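Local structure of short-chain type dehydrogenase/reductase (Mycobacterium ulcerans, 3SVT) at residues R12-T17 / A34-M39; S21-G26 / G225-V230; R118-N123 / G165-A170; S145-S150 / F236-A241; C218-R223 / M257-P262. The protein probably acts as an NAD-dependent oxidoreductase of the short-chain dehydrogenase/reductase family, although its substrate is not established. All coordinates share one frame; numbering follows the deposited sequence. Where two conformers were deposited one is given.

Followed from the N terminus, the five contacts show how a Rossmann fold is laced together. Interaction 1 closes the shortest loop, bringing strand 37-42 beside strand 13-17 after one helix. Interaction 2 opens within that loop, at the start of helix 22-33, and closes only at 225-230, so it crosses interaction 1 and spans the whole of interaction 3. Interaction 3 pairs helices 113-140 and 163-182. Interaction 4, joining strand 144-149 to the end of helix 227-238, crosses interactions 2 and 3. Interaction 5 joins two late loops and crosses interactions 2 and 4. Salt bridges add direct links: R12 to D240 between interactions 1 and 4, R223 to D229 between 5 and 2.

Interaction 1 of 5, residues R12-T17 / A34-M39; sequences RTYLVT and AGASVM
The Y14 ring receives A36 CB at its edge, near the ring plane, with CD2 and the methyl carbon 3.8 Å apart. CG of Y14 stands anti to the carbonyl carbon (chi1 -58°), which brings that edge up to A36. Beyond the contact, L31, F9, H93 and L238 also pack on the tyrosine. The two strands belong to the first beta-alpha-beta unit of the Rossmann fold: 13-17 and 37-39 run parallel, linked by helix 22-33, which G35 ends in a Schellman motif. Backbone bonds zip the strands together in order, S37 N to R12 O (2.9 Å), Y14 N to S37 O (2.8 Å) and M39 N to Y14 O (3.0 Å). T13, L15, S37 and M39 project to one face of the sheet, where helix 75-89 covers T13, S37 and M39; there L15 CD1 settles 4.0 Å from M39 CB. Helix 22-33 lies over the face carrying Y14 and V38. The polar ends look elsewhere: T13 OG1 bonds H89 and the guanidinium of R12 forms a salt bridge with D240. V16 closes the ladder, its CG2 3.8 Å from V38 CG1 and its N only 2.8 Å from M39 O, in a nearly straight bond (173°).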
# COMPACT_ATOMS: atom_id res chain seq x y z
N ARG B 12 -21.40 18.39 21.90
CA ARG B 12 -21.47 17.49 20.75
C ARG B 12 -21.84 16.11 21.26
O ARG B 12 -21.50 15.78 22.39
CB ARG B 12 -20.13 17.44 19.99
CG ARG B 12 -19.76 18.79 19.38
CD ARG B 12 -18.49 18.70 18.51
NE ARG B 12 -18.07 20.03 18.06
CZ ARG B 12 -17.25 20.27 17.03
NH1 ARG B 12 -16.73 19.26 16.31
NH2 ARG B 12 -16.93 21.52 16.72
N THR B 13 -22.51 15.33 20.41
CA THR B 13 -23.01 14.01 20.77
C THR B 13 -22.34 12.94 19.92
O THR B 13 -22.22 13.09 18.71
CB THR B 13 -24.53 13.92 20.59
OG1 THR B 13 -25.14 15.01 21.29
CG2 THR B 13 -25.07 12.58 21.17
N TYR B 14 -21.92 11.86 20.57
CA TYR B 14 -21.22 10.76 19.91
C TYR B 14 -21.79 9.40 20.29
O TYR B 14 -22.24 9.21 21.41
CB TYR B 14 -19.72 10.78 20.24
CG TYR B 14 -19.09 12.07 19.85
CD1 TYR B 14 -18.59 12.26 18.57
CD2 TYR B 14 -19.03 13.15 20.75
CE1 TYR B 14 -18.02 13.49 18.20
CE2 TYR B 14 -18.48 14.36 20.39
CZ TYR B 14 -17.98 14.53 19.11
OH TYR B 14 -17.43 15.76 18.76
N LEU B 15 -21.75 8.47 19.34
CA LEU B 15 -22.05 7.07 19.58
C LEU B 15 -20.72 6.27 19.66
O LEU B 15 -19.86 6.40 18.79
CB LEU B 15 -22.92 6.50 18.46
CG LEU B 15 -23.27 5.02 18.60
CD1 LEU B 15 -24.31 4.85 19.73
CD2 LEU B 15 -23.76 4.49 17.27
N VAL B 16 -20.58 5.45 20.69
CA VAL B 16 -19.41 4.57 20.82
C VAL B 16 -19.82 3.11 21.00
O VAL B 16 -20.50 2.76 21.99
CB VAL B 16 -18.49 5.01 21.95
CG1 VAL B 16 -17.25 4.08 22.02
CG2 VAL B 16 -18.04 6.50 21.74
N THR B 17 -19.44 2.28 20.04
CA THR B 17 -19.79 0.85 20.07
C THR B 17 -18.65 0.09 20.75
O THR B 17 -17.47 0.49 20.65
CB THR B 17 -20.07 0.25 18.67
OG1 THR B 17 -18.83 0.03 17.99
CG2 THR B 17 -21.01 1.19 17.82
N ALA B 34 -14.18 15.44 28.17
CA ALA B 34 -14.01 16.67 27.39
C ALA B 34 -15.31 17.48 27.25
O ALA B 34 -15.31 18.52 26.59
CB ALA B 34 -13.42 16.36 26.00
N GLY B 35 -16.40 17.02 27.88
CA GLY B 35 -17.68 17.74 27.84
C GLY B 35 -18.68 17.27 26.79
O GLY B 35 -19.71 17.93 26.56
N ALA B 36 -18.41 16.12 26.18
CA ALA B 36 -19.32 15.53 25.19
C ALA B 36 -20.44 14.69 25.82
O ALA B 36 -20.32 14.20 26.96
CB ALA B 36 -18.54 14.66 24.19
N SER B 37 -21.52 14.54 25.05
CA SER B 37 -22.55 13.52 25.29
C SER B 37 -22.22 12.26 24.50
O SER B 37 -22.02 12.29 23.29
CB SER B 37 -23.93 14.04 24.89
OG SER B 37 -24.33 15.05 25.79
N VAL B 38 -22.17 11.14 25.21
CA VAL B 38 -21.86 9.87 24.61
C VAL B 38 -22.97 8.86 24.92
O VAL B 38 -23.47 8.80 26.04
CB VAL B 38 -20.54 9.33 25.14
CG1 VAL B 38 -20.20 7.99 24.46
CG2 VAL B 38 -19.41 10.36 24.91
N MET B 39 -23.35 8.08 23.90
CA MET B 39 -24.06 6.83 24.09
C MET B 39 -23.10 5.69 23.77
O MET B 39 -22.53 5.63 22.65
CB MET B 39 -25.29 6.73 23.18
CG MET B 39 -26.20 5.55 23.54
SD MET B 39 -27.60 5.33 22.43
CE MET B 39 -28.71 6.58 23.09

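Interaction 2 of 5, residues S21-G26 / G225-V230; sequences SGIGKG and GEVEDV
V227 reaches into helix 22-33 with one methyl: CG1 lies 3.7 Å from G26 CA and 3.8 Å from G22 O, and it also faces I23 CA at 4.0 Å. CG1 is anti to the valine's own N (chi1 166°), a torsion that lays it against the first turn of the helix, where glycine at 22 and 26 leaves bare backbone to touch. Alongside, I23 CG2 meets V230 CG1 at 3.9 Å, the two side chains crossing at about a right angle. P194 of strand 187-198 underlies both I23 and V230, joining them to the sheet. Farther out, the first turn of helix 227-238 is held by a local bond: E226 occupies the N-cap position, and its N donates to D229 OD2 (2.8 Å), meeting that oxygen from above the carboxylate plane. R223 grips the same OD2 in a salt bridge. Leading into the facing helix, residues 17-24 match the TGxxxGxG signature of classical short-chain dehydrogenases, which in relatives contacts the dinucleotide. No hydrogen bond spans the two segments, and methyl groups meet backbone and one another; the fit therefore rests on shape and apolar burial, with directional bonding confined to the surrounding shell.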
# COMPACT_ATOMS: atom_id res chain seq x y z
N SER B 21 -16.11 -1.87 27.63
CA SER B 21 -14.78 -2.25 28.13
C SER B 21 -13.68 -1.86 27.14
O SER B 21 -13.96 -1.33 26.07
CB SER B 21 -14.73 -3.75 28.37
OG SER B 21 -14.85 -4.42 27.14
N GLY B 22 -12.43 -2.11 27.54
CA GLY B 22 -11.26 -1.90 26.68
C GLY B 22 -11.23 -0.55 25.96
O GLY B 22 -11.47 0.51 26.56
N ILE B 23 -10.97 -0.59 24.66
CA ILE B 23 -10.78 0.63 23.89
C ILE B 23 -12.02 1.53 23.88
O ILE B 23 -11.93 2.74 24.11
CB ILE B 23 -10.36 0.29 22.45
CG1 ILE B 23 -8.95 -0.32 22.48
CG2 ILE B 23 -10.42 1.53 21.56
CD1 ILE B 23 -8.42 -0.72 21.12
N GLY B 24 -13.18 0.95 23.63
CA GLY B 24 -14.40 1.72 23.60
C GLY B 24 -14.65 2.50 24.88
O GLY B 24 -15.04 3.67 24.83
N LYS B 25 -14.44 1.87 26.02
CA LYS B 25 -14.63 2.53 27.32
C LYS B 25 -13.69 3.74 27.47
O LYS B 25 -14.10 4.82 27.93
CB LYS B 25 -14.41 1.53 28.46
CG LYS B 25 -14.67 2.00 29.88
CD LYS B 25 -14.43 0.79 30.83
CE LYS B 25 -14.45 1.14 32.30
NZ LYS B 25 -14.00 -0.04 33.14
N GLY B 26 -12.44 3.55 27.06
CA GLY B 26 -11.46 4.64 27.07
C GLY B 26 -11.84 5.79 26.15
O GLY B 26 -11.63 6.94 26.48
N GLY B 225 1.26 -0.74 23.86
CA GLY B 225 0.25 0.32 23.71
C GLY B 225 -0.67 0.37 24.92
O GLY B 225 -0.72 -0.57 25.72
N GLU B 226 -1.36 1.49 25.04
CA GLU B 226 -2.33 1.73 26.10
C GLU B 226 -3.60 2.21 25.45
O GLU B 226 -3.57 2.82 24.37
CB GLU B 226 -1.79 2.79 27.07
CG GLU B 226 -0.46 2.41 27.78
CD GLU B 226 -0.61 1.27 28.78
OE1 GLU B 226 -1.75 0.91 29.17
OE2 GLU B 226 0.42 0.72 29.20
N VAL B 227 -4.72 1.94 26.10
CA VAL B 227 -6.02 2.40 25.60
C VAL B 227 -6.03 3.92 25.30
O VAL B 227 -6.60 4.36 24.30
CB VAL B 227 -7.16 2.04 26.57
CG1 VAL B 227 -8.42 2.81 26.21
CG2 VAL B 227 -7.43 0.51 26.56
N GLU B 228 -5.36 4.71 26.11
CA GLU B 228 -5.30 6.16 25.90
C GLU B 228 -4.66 6.51 24.57
O GLU B 228 -5.05 7.50 23.95
CB GLU B 228 -4.55 6.84 27.05
CG GLU B 228 -5.14 6.54 28.42
CD GLU B 228 -4.90 5.10 28.91
OE1 GLU B 228 -3.77 4.58 28.84
OE2 GLU B 228 -5.85 4.45 29.35
N ASP B 229 -3.69 5.72 24.11
CA ASP B 229 -3.05 5.97 22.83
C ASP B 229 -4.11 5.94 21.70
O ASP B 229 -4.09 6.79 20.79
CB ASP B 229 -1.96 4.96 22.51
CG ASP B 229 -0.82 4.92 23.52
OD1 ASP B 229 -0.42 5.99 24.04
OD2 ASP B 229 -0.29 3.79 23.76
N VAL B 230 -5.00 4.94 21.74
CA VAL B 230 -6.01 4.82 20.69
C VAL B 230 -7.10 5.91 20.87
O VAL B 230 -7.54 6.49 19.90
CB VAL B 230 -6.66 3.43 20.68
CG1 VAL B 230 -7.68 3.33 19.52
CG2 VAL B 230 -5.56 2.31 20.58

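Interaction 3 of 5, residues R118-N123 / G165-A170; sequences RTVDLN and GVTKSA
T167 and N123 owe their meeting to their first torsions. In T167, OG1 sits between the backbone N and the carbonyl carbon (chi1 56°), while CG2 is anti to the carbonyl carbon; N123 has its CG in that same anti position (chi1 -70°). Hydroxyl and amide therefore meet between the helices, and N123 ND2 donates to T167 OG1 at 2.8 Å in a nearly straight bond (166°) with the oxygen in the amide plane. The other branch of T167 packs against the helix one turn earlier: CG2 is 3.7 Å from both V120 CA and V120 CG2. T119 CG2 comes to 4.0 Å from T167 OG1. The segment axes of these roughly parallel helices approach to 9.5 Å. Helices 113-140 and 163-182 also meet the third subunit, where V120 packs on its counterpart and V166 on A170 of that chain, a pairing of long helices well known in tetrameric members of this family. Y164 and K168 match the YxxxK signature found in the active site of its members. The T167 hydroxyl, meanwhile, has carbonyl partners at A163 and Y164. N123 OD1 accepts from G101 N, and bonding to G101 and to T167 thus satisfies both ends of a buried amide and fixes its rotation.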
# COMPACT_ATOMS: atom_id res chain seq x y z
N ARG B 118 -19.10 -16.36 12.20
CA ARG B 118 -19.48 -15.43 13.28
C ARG B 118 -18.62 -14.17 13.27
O ARG B 118 -19.14 -13.03 13.31
CB ARG B 118 -19.40 -16.09 14.67
N THR B 119 -17.32 -14.37 13.18
CA THR B 119 -16.38 -13.24 13.01
C THR B 119 -16.70 -12.35 11.81
O THR B 119 -16.64 -11.13 11.92
CB THR B 119 -14.95 -13.74 12.93
OG1 THR B 119 -14.72 -14.55 14.07
CG2 THR B 119 -13.94 -12.58 12.95
N VAL B 120 -17.05 -12.95 10.67
CA VAL B 120 -17.42 -12.17 9.50
C VAL B 120 -18.71 -11.35 9.75
O VAL B 120 -18.81 -10.18 9.38
CB VAL B 120 -17.59 -13.09 8.25
CG1 VAL B 120 -18.23 -12.33 7.11
CG2 VAL B 120 -16.26 -13.67 7.83
N ASP B 121 -19.69 -11.99 10.40
CA ASP B 121 -20.95 -11.34 10.65
C ASP B 121 -20.71 -10.14 11.59
O ASP B 121 -21.17 -9.04 11.33
CB ASP B 121 -21.94 -12.35 11.22
CG ASP B 121 -23.39 -11.84 11.23
OD1 ASP B 121 -23.84 -11.09 10.32
OD2 ASP B 121 -24.09 -12.23 12.17
N LEU B 122 -19.94 -10.36 12.63
CA LEU B 122 -19.68 -9.31 13.61
C LEU B 122 -18.91 -8.12 13.04
O LEU B 122 -19.34 -6.95 13.19
CB LEU B 122 -18.91 -9.89 14.79
CG LEU B 122 -18.63 -8.95 15.95
CD1 LEU B 122 -19.93 -8.17 16.38
CD2 LEU B 122 -18.05 -9.77 17.10
N ASN B 123 -17.80 -8.42 12.38
CA ASN B 123 -16.90 -7.39 11.89
C ASN B 123 -17.39 -6.74 10.60
O ASN B 123 -17.45 -5.52 10.51
CB ASN B 123 -15.49 -7.96 11.71
CG ASN B 123 -14.80 -8.30 13.02
OD1 ASN B 123 -15.32 -8.09 14.12
ND2 ASN B 123 -13.60 -8.85 12.92
N GLY B 165 -7.77 -10.70 10.62
CA GLY B 165 -7.15 -9.73 9.71
C GLY B 165 -7.90 -9.62 8.39
O GLY B 165 -7.97 -8.53 7.78
N VAL B 166 -8.47 -10.74 7.96
CA VAL B 166 -9.27 -10.80 6.75
C VAL B 166 -10.44 -9.82 6.88
O VAL B 166 -10.66 -8.96 6.01
CB VAL B 166 -9.81 -12.23 6.54
CG1 VAL B 166 -10.85 -12.27 5.45
CG2 VAL B 166 -8.65 -13.23 6.28
N THR B 167 -11.19 -9.92 7.97
CA THR B 167 -12.38 -9.07 8.14
C THR B 167 -12.00 -7.65 8.44
O THR B 167 -12.66 -6.73 7.97
CB THR B 167 -13.35 -9.56 9.24
OG1 THR B 167 -12.64 -9.68 10.48
CG2 THR B 167 -14.01 -10.93 8.87
N LYS B 168 -10.95 -7.44 9.22
CA LYS B 168 -10.52 -6.07 9.52
C LYS B 168 -10.03 -5.37 8.23
O LYS B 168 -10.25 -4.18 8.07
CB LYS B 168 -9.49 -6.04 10.66
CG LYS B 168 -10.12 -6.24 12.06
CD LYS B 168 -11.29 -5.26 12.31
CE LYS B 168 -11.54 -4.97 13.82
NZ LYS B 168 -11.61 -6.21 14.66
N SER B 169 -9.40 -6.10 7.32
CA SER B 169 -9.09 -5.56 5.97
C SER B 169 -10.35 -5.09 5.23
O SER B 169 -10.34 -4.03 4.58
CB SER B 169 -8.37 -6.56 5.09
OG SER B 169 -7.06 -6.79 5.58
N ALA B 170 -11.43 -5.86 5.33
CA ALA B 170 -12.70 -5.47 4.72
C ALA B 170 -13.21 -4.18 5.29
O ALA B 170 -13.73 -3.32 4.56
CB ALA B 170 -13.81 -6.55 4.88

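Interaction 4 of 5, residues S145-S150 / F236-A241; sequences SFVGIS and FLLSDA
S145 meets the end of helix 227-238 along its whole short side chain. CB passes 3.9 Å from L237 O. With OG anti to the backbone N (chi1 176°), the hydroxyl carries on toward the helix end, where OG donates to L237 O at 2.9 Å. The C=O...OG angle is 119°, but the donor stands 44° above the carbonyl plane, which takes it off a lone pair. R188 NH2 bonds the same oxygen, giving it two donors. OG also has an apolar neighbour, for L238 CD2 reaches back over the serine and lies closer still, at 3.3 Å, to S145 O. In fold terms, this is the Rossmann sheet receiving one of its covering helices: strand 144-149, flanked by strands 94-97 and 187-198, turns S145 and V147 toward the last turn of helix 227-238. V147 continues the contact with CG2, which stands 4.0 Å from both L237 CB and L238 CD2; its side chain crosses that of L237 at about a right angle. I192 packs on V147 from the neighbouring strand, and V96 on L238. Past L238 the helix stops at S239, whose OG donates to F236 O (2.8 Å) and accepts from A241 N (3.1 Å) in an ST turn. F236 O takes S239 N as well. The ring of F236 stacks against F236 of the second subunit.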
# COMPACT_ATOMS: atom_id res chain seq x y z
N SER B 145 -18.07 12.87 11.76
CA SER B 145 -16.82 12.11 11.67
C SER B 145 -16.98 10.68 12.20
O SER B 145 -17.35 10.49 13.35
CB SER B 145 -15.70 12.83 12.47
OG SER B 145 -14.50 12.05 12.47
N PHE B 146 -16.71 9.69 11.35
CA PHE B 146 -16.86 8.29 11.71
C PHE B 146 -15.45 7.70 11.84
O PHE B 146 -14.65 7.82 10.92
CB PHE B 146 -17.65 7.55 10.63
CG PHE B 146 -18.02 6.14 10.99
CD1 PHE B 146 -17.07 5.13 10.97
CD2 PHE B 146 -19.33 5.83 11.38
CE1 PHE B 146 -17.41 3.82 11.32
CE2 PHE B 146 -19.67 4.54 11.73
CZ PHE B 146 -18.72 3.53 11.71
N VAL B 147 -15.14 7.08 12.96
CA VAL B 147 -13.86 6.44 13.16
C VAL B 147 -14.07 4.94 13.42
O VAL B 147 -14.68 4.51 14.42
CB VAL B 147 -13.11 7.09 14.35
CG1 VAL B 147 -11.71 6.41 14.57
CG2 VAL B 147 -13.00 8.60 14.13
N GLY B 148 -13.54 4.13 12.52
CA GLY B 148 -13.57 2.69 12.68
C GLY B 148 -12.30 2.18 13.32
O GLY B 148 -11.18 2.54 12.91
N ILE B 149 -12.46 1.31 14.31
CA ILE B 149 -11.28 0.68 14.93
C ILE B 149 -10.98 -0.67 14.30
O ILE B 149 -11.73 -1.63 14.45
CB ILE B 149 -11.43 0.49 16.43
CG1 ILE B 149 -11.83 1.82 17.10
CG2 ILE B 149 -10.11 -0.07 17.02
CD1 ILE B 149 -10.80 2.91 17.00
N SER B 150 -9.86 -0.73 13.59
CA SER B 150 -9.45 -1.92 12.87
C SER B 150 -8.40 -2.69 13.70
O SER B 150 -8.61 -2.90 14.88
CB SER B 150 -8.94 -1.51 11.49
OG SER B 150 -8.48 -2.61 10.72
N PHE B 236 -8.75 13.01 18.24
CA PHE B 236 -8.19 13.90 17.22
C PHE B 236 -8.94 13.76 15.90
O PHE B 236 -9.34 14.77 15.32
CB PHE B 236 -6.70 13.63 16.99
CG PHE B 236 -6.13 14.40 15.82
CD1 PHE B 236 -5.96 15.76 15.89
CD2 PHE B 236 -5.80 13.76 14.64
CE1 PHE B 236 -5.48 16.48 14.82
CE2 PHE B 236 -5.30 14.48 13.57
CZ PHE B 236 -5.16 15.85 13.68
N LEU B 237 -9.18 12.54 15.44
CA LEU B 237 -9.90 12.38 14.18
C LEU B 237 -11.38 12.84 14.24
O LEU B 237 -11.93 13.23 13.23
CB LEU B 237 -9.85 10.96 13.68
CG LEU B 237 -8.50 10.43 13.22
CD1 LEU B 237 -8.64 8.93 13.00
CD2 LEU B 237 -8.01 11.15 11.94
N LEU B 238 -12.02 12.77 15.43
CA LEU B 238 -13.38 13.31 15.59
C LEU B 238 -13.41 14.83 15.57
O LEU B 238 -14.44 15.41 15.25
CB LEU B 238 -14.04 12.82 16.88
CG LEU B 238 -14.38 11.35 17.01
CD1 LEU B 238 -14.68 10.98 18.47
CD2 LEU B 238 -15.53 10.98 16.05
N SER B 239 -12.30 15.46 15.96
CA SER B 239 -12.24 16.89 16.21
C SER B 239 -12.11 17.67 14.92
O SER B 239 -11.72 17.13 13.85
CB SER B 239 -11.06 17.24 17.11
OG SER B 239 -9.85 17.35 16.34
N ASP B 240 -12.37 18.97 15.03
CA ASP B 240 -12.26 19.87 13.90
C ASP B 240 -10.81 20.10 13.46
O ASP B 240 -10.57 20.58 12.35
CB ASP B 240 -12.89 21.22 14.24
CG ASP B 240 -14.40 21.12 14.50
OD1 ASP B 240 -15.03 20.09 14.19
OD2 ASP B 240 -14.95 22.11 15.02
N ALA B 241 -9.86 19.72 14.30
CA ALA B 241 -8.45 19.79 13.94
C ALA B 241 -8.08 18.78 12.85
O ALA B 241 -6.99 18.87 12.28
CB ALA B 241 -7.56 19.60 15.19

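Interaction 5 of 5, residues C218-R223 / M257-P262; sequences CTPLPR and MLRRGP
This is a loop-to-loop contact in which C218 and P220 pack against two arginine guanidinium groups, R260 and R259; it joins the chain leaving helix 209-218 to the chain following strand 249-252, with its centre about 20 Å from the centre of the chain. P220 CG rests 3.5 Å above one face of the R259 guanidinium, offset toward its rim. At the edge, in plane, R259 NH1 donates to a water at 2.8 Å, and that water donates in turn to T219 O (3.0 Å), bridging the loops. M217 O is a further partner of NH1, while NE pairs with D180 of the second subunit in a salt bridge. The extended chain of R259 lies alongside C218 O, which is only 3.3 Å from its CB. C218 SG sits over a face of the other guanidinium, 3.4 Å from R260 NH1. R260 has its CG between the backbone N and the carbonyl carbon (chi1 57°), and R260 NH1 bonds G261 O (2.8 Å) in the carbonyl plane, on a lone pair. D214 takes NH2 in a salt bridge, and R260 of the fourth subunit packs on this arginine. R259 through NE, NH1 and NH2, and R260 through NH1 and NH2, bond to polar partners, while one face of each takes proline carbon or sulfur. C218 O is buried against R259 methylenes without a hydrogen-bond partner, so the burial costs one unmet acceptor.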
# COMPACT_ATOMS: atom_id res chain seq x y z
N CYS B 218 9.26 -7.04 17.38
CA CYS B 218 8.59 -6.52 16.18
C CYS B 218 8.26 -5.03 16.29
O CYS B 218 7.82 -4.47 15.31
CB CYS B 218 7.30 -7.28 15.89
SG CYS B 218 7.58 -9.06 15.56
N THR B 219 8.48 -4.42 17.45
CA THR B 219 7.98 -3.08 17.78
C THR B 219 9.12 -2.08 18.06
O THR B 219 9.85 -2.21 19.03
CB THR B 219 7.03 -3.13 18.99
OG1 THR B 219 6.04 -4.14 18.76
CG2 THR B 219 6.31 -1.78 19.17
N PRO B 220 9.28 -1.08 17.19
CA PRO B 220 10.41 -0.17 17.37
C PRO B 220 10.39 0.59 18.69
O PRO B 220 11.40 0.63 19.37
CB PRO B 220 10.29 0.78 16.17
CG PRO B 220 9.64 -0.08 15.09
CD PRO B 220 8.76 -1.07 15.81
N LEU B 221 9.26 1.16 19.08
CA LEU B 221 9.17 1.84 20.36
C LEU B 221 9.19 0.82 21.50
O LEU B 221 8.45 -0.16 21.47
CB LEU B 221 7.92 2.73 20.45
CG LEU B 221 7.87 3.91 19.46
CD1 LEU B 221 6.57 4.69 19.67
CD2 LEU B 221 9.02 4.87 19.69
N PRO B 222 9.98 1.09 22.55
CA PRO B 222 10.20 0.10 23.59
C PRO B 222 9.06 -0.02 24.64
O PRO B 222 9.35 -0.12 25.83
CB PRO B 222 11.51 0.56 24.23
CG PRO B 222 11.93 1.77 23.55
CD PRO B 222 10.74 2.32 22.83
N ARG B 223 7.81 -0.01 24.21
CA ARG B 223 6.71 -0.22 25.15
C ARG B 223 5.52 -0.83 24.44
O ARG B 223 5.48 -0.90 23.22
CB ARG B 223 6.28 1.09 25.84
CG ARG B 223 5.53 2.08 24.97
CD ARG B 223 4.99 3.16 25.87
NE ARG B 223 4.34 4.30 25.25
CZ ARG B 223 3.06 4.38 24.87
NH1 ARG B 223 2.23 3.33 24.90
NH2 ARG B 223 2.63 5.54 24.39
N MET B 257 4.09 -2.10 12.36
CA MET B 257 3.78 -2.37 10.95
C MET B 257 5.00 -2.32 10.05
O MET B 257 4.95 -2.80 8.93
CB MET B 257 2.67 -1.43 10.42
CG MET B 257 3.13 -0.04 10.10
SD MET B 257 1.86 1.04 9.37
CE MET B 257 2.93 2.09 8.39
N LEU B 258 6.09 -1.72 10.52
CA LEU B 258 7.33 -1.65 9.77
C LEU B 258 8.11 -2.94 9.80
O LEU B 258 9.04 -3.12 8.98
CB LEU B 258 8.23 -0.55 10.35
CG LEU B 258 7.54 0.82 10.37
CD1 LEU B 258 8.39 1.80 11.15
CD2 LEU B 258 7.30 1.25 8.94
N ARG B 259 7.75 -3.82 10.73
CA ARG B 259 8.41 -5.13 10.87
C ARG B 259 7.38 -6.19 10.45
O ARG B 259 6.91 -6.17 9.33
CB ARG B 259 8.96 -5.28 12.28
CG ARG B 259 9.93 -4.15 12.64
CD ARG B 259 10.88 -4.43 13.79
NE ARG B 259 11.69 -3.21 14.06
CZ ARG B 259 12.28 -2.91 15.22
NH1 ARG B 259 12.21 -3.73 16.28
NH2 ARG B 259 12.96 -1.76 15.33
N ARG B 260 6.99 -7.11 11.33
CA ARG B 260 6.02 -8.13 10.94
C ARG B 260 4.94 -8.32 12.01
O ARG B 260 5.06 -7.83 13.13
CB ARG B 260 6.72 -9.46 10.68
CG ARG B 260 7.53 -9.98 11.83
CD ARG B 260 7.85 -11.45 11.69
NE ARG B 260 8.73 -11.87 12.76
CZ ARG B 260 8.33 -12.20 13.99
NH1 ARG B 260 7.04 -12.18 14.33
NH2 ARG B 260 9.22 -12.56 14.89
N GLY B 261 3.88 -9.03 11.65
CA GLY B 261 2.95 -9.48 12.64
C GLY B 261 3.63 -10.47 13.58
O GLY B 261 4.70 -10.98 13.26
N PRO B 262 3.00 -10.76 14.72
CA PRO B 262 3.54 -11.69 15.68
C PRO B 262 3.53 -13.15 15.21
O PRO B 262 2.71 -13.55 14.36
CB PRO B 262 2.62 -11.52 16.89
CG PRO B 262 1.31 -11.23 16.27
CD PRO B 262 1.66 -10.29 15.11
O HOH W 1 12.35 -3.85 19.09